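Local coordinates for Bd3459 (Bdellovibrio bacteriovorus, PDB 5CEC), which probably acts on peptidoglycan as a serine-type D-Ala-D-Ala peptidase of the S13 family and is bound by the ankyrin-repeat immunity protein Bd3460, at residues Asp87-Thr92 with Val234-Pro239. The protein carries 1 engineered substitution. Sequence-based numbering, arbitrary orientation. Where two conformers were deposited one is given.
Sequences DYRFKT and VLMSAP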
loop_
_atom_site.group_PDB
_atom_site.type_symbol
_atom_site.label_atom_id
_atom_site.label_comp_id
_atom_site.label_asym_id
_atom_site.label_seq_id
_atom_site.Cartn_x
_atom_site.Cartn_y
_atom_site.Cartn_z
ATOM N N ASP A 87 -9.397 16.696 -9.379
ATOM C CA ASP A 87 -10.498 16.290 -10.238
ATOM C C ASP A 87 -10.067 16.053 -11.675
ATOM O O ASP A 87 -10.903 15.780 -12.551
ATOM C CB ASP A 87 -11.600 17.331 -10.153
ATOM C CG ASP A 87 -12.155 17.467 -8.742
ATOM O OD1 ASP A 87 -12.613 16.441 -8.210
ATOM O OD2 ASP A 87 -12.148 18.590 -8.173
ATOM N N TYR A 88 -8.761 16.124 -11.939
ATOM C CA TYR A 88 -8.244 15.912 -13.303
ATOM C C TYR A 88 -8.576 14.481 -13.757
ATOM O O TYR A 88 -8.452 13.539 -12.961
ATOM C CB TYR A 88 -6.723 16.090 -13.316
ATOM C CG TYR A 88 -6.092 15.871 -14.661
ATOM C CD1 TYR A 88 -6.110 16.863 -15.628
ATOM C CD2 TYR A 88 -5.470 14.657 -14.988
ATOM C CE1 TYR A 88 -5.537 16.675 -16.865
ATOM C CE2 TYR A 88 -4.877 14.464 -16.216
ATOM C CZ TYR A 88 -4.927 15.470 -17.165
ATOM O OH TYR A 88 -4.343 15.289 -18.400
ATOM N N ARG A 89 -8.940 14.322 -15.028
ATOM C CA ARG A 89 -9.078 13.006 -15.632
ATOM C C ARG A 89 -8.155 12.860 -16.840
ATOM O O ARG A 89 -7.963 13.800 -17.601
ATOM C CB ARG A 89 -10.528 12.775 -16.040
ATOM C CG ARG A 89 -11.480 12.689 -14.868
ATOM C CD ARG A 89 -12.920 12.763 -15.301
ATOM N NE ARG A 89 -13.853 12.691 -14.193
ATOM C CZ ARG A 89 -14.475 11.591 -13.776
ATOM N NH1 ARG A 89 -14.191 10.395 -14.277
ATOM N NH2 ARG A 89 -15.341 11.681 -12.775
ATOM N N PHE A 90 -7.564 11.670 -16.971
ATOM C CA PHE A 90 -6.740 11.330 -18.101
ATOM C C PHE A 90 -7.693 10.949 -19.218
ATOM O O PHE A 90 -8.457 9.990 -19.090
ATOM C CB PHE A 90 -5.829 10.162 -17.725
ATOM C CG PHE A 90 -4.795 10.553 -16.697
ATOM C CD1 PHE A 90 -5.063 10.501 -15.335
ATOM C CD2 PHE A 90 -3.552 11.018 -17.102
ATOM C CE1 PHE A 90 -4.120 10.915 -14.399
ATOM C CE2 PHE A 90 -2.605 11.447 -16.169
ATOM C CZ PHE A 90 -2.886 11.376 -14.816
ATOM N N LYS A 91 -7.625 11.697 -20.315
ATOM C CA LYS A 91 -8.628 11.594 -21.407
ATOM C C LYS A 91 -8.016 10.828 -22.571
ATOM O O LYS A 91 -7.422 11.429 -23.483
ATOM C CB LYS A 91 -9.103 12.989 -21.805
ATOM C CG LYS A 91 -9.726 13.732 -20.647
ATOM C CD LYS A 91 -10.023 15.179 -21.012
ATOM C CE LYS A 91 -10.127 16.062 -19.779
ATOM N NZ LYS A 91 -8.891 16.060 -18.920
ATOM N N THR A 92 -8.112 9.498 -22.522
ATOM C CA THR A 92 -7.611 8.648 -23.612
ATOM C C THR A 92 -8.615 8.777 -24.762
ATOM O O THR A 92 -9.827 8.689 -24.545
ATOM C CB THR A 92 -7.499 7.188 -23.142
ATOM O OG1 THR A 92 -6.622 7.133 -22.013
ATOM C CG2 THR A 92 -6.958 6.288 -24.233
ATOM N N VAL A 234 -13.926 9.541 -26.367
ATOM C CA VAL A 234 -13.066 9.733 -25.203
ATOM C C VAL A 234 -13.439 8.737 -24.120
ATOM O O VAL A 234 -14.623 8.495 -23.839
ATOM C CB VAL A 234 -13.046 11.192 -24.670
ATOM C CG1 VAL A 234 -14.380 11.607 -24.066
ATOM C CG2 VAL A 234 -11.931 11.371 -23.650
ATOM N N LEU A 235 -12.399 8.148 -23.535
ATOM C CA LEU A 235 -12.506 7.257 -22.391
ATOM C C LEU A 235 -11.766 7.941 -21.247
ATOM O O LEU A 235 -10.537 7.878 -21.151
ATOM C CB LEU A 235 -11.845 5.908 -22.701
ATOM C CG LEU A 235 -11.965 4.847 -21.595
ATOM C CD1 LEU A 235 -13.314 4.148 -21.682
ATOM C CD2 LEU A 235 -10.808 3.854 -21.685
ATOM N N MET A 236 -12.498 8.596 -20.365
ATOM C CA MET A 236 -11.868 9.315 -19.267
ATOM C C MET A 236 -11.569 8.378 -18.112
ATOM O O MET A 236 -12.384 7.533 -17.751
ATOM C CB MET A 236 -12.740 10.437 -18.765
ATOM C CG MET A 236 -13.050 11.467 -19.816
ATOM S SD MET A 236 -13.531 13.043 -19.114
ATOM C CE MET A 236 -15.135 12.608 -18.459
ATOM N N SER A 237 -10.388 8.526 -17.524
ATOM C CA SER A 237 -10.106 7.851 -16.268
ATOM C C SER A 237 -11.019 8.341 -15.168
ATOM O O SER A 237 -11.653 9.403 -15.286
ATOM C CB SER A 237 -8.659 8.067 -15.826
ATOM O OG SER A 237 -8.448 9.391 -15.367
ATOM N N ALA A 238 -11.057 7.599 -14.071
ATOM C CA ALA A 238 -11.499 8.113 -12.772
ATOM C C ALA A 238 -10.697 9.388 -12.462
ATOM O O ALA A 238 -9.570 9.573 -12.962
ATOM C CB ALA A 238 -11.302 7.046 -11.674
ATOM N N PRO A 239 -11.256 10.247 -11.614
ATOM C CA PRO A 239 -10.496 11.456 -11.293
ATOM C C PRO A 239 -9.180 11.123 -10.598
ATOM O O PRO A 239 -9.035 10.079 -9.939
ATOM C CB PRO A 239 -11.419 12.249 -10.384
ATOM C CG PRO A 239 -12.503 11.332 -9.956
ATOM C CD PRO A 239 -12.565 10.194 -10.933
HETATM O O HOH W 1 -7.961 6.887 -19.787
#
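Thr92 and Leu235 form a hydrogen-bonded antiparallel pair whose two bonds are unequal: Leu235 N reaches Thr92 O at 2.8 Å in an almost straight line, whereas Thr92 N meets Leu235 O at 3.2 Å from above the carbonyl plane. The regular pairing continues through the non-hydrogen-bonded pair Lys91 and Met236 and is followed by a further bond from Ser237 N to Phe90 O.

Beyond these pairs a side chain can take over from the backbone, and here Ser237 does so. Its hydroxyl, set between its own backbone N and carbonyl carbon (chi1 72°), accepts the amide of Phe90 at 2.9 Å (Phe90 N to Ser237 OG) and donates to Ala238 O. Ser237 OG also lies at the edge of the Phe90 ring, whose face receives Tyr88 CE2 over its centre.

Strands 91-98 and 231-236 are neighbours in a mixed sheet, and the contact sits where one enters it from the chain after helix 72-84 and the other leaves it for helix 240-250, with Pro239 as the N-cap residue. On the face carrying Thr92 and Leu235, Leu235 packs against helix 118-130.

Among the charged groups, Arg89 runs extended alongside Pro239; its NH1 donates to Ser237 O at 2.9 Å, the oxygen 27° out of the guanidinium plane, and forms a salt bridge with Asp430. Pro239 CD covers one guanidinium face, offset toward the rim. Within 87-92 itself, a final bend (chi4 58°) brings Lys91 NZ to Arg89 O at 2.8 Å.

Apolar contacts gather around Met236: Met236 SD and CE each approach Arg89 CD to 3.9 Å, and Lys91 CG lies beside Met236 CG.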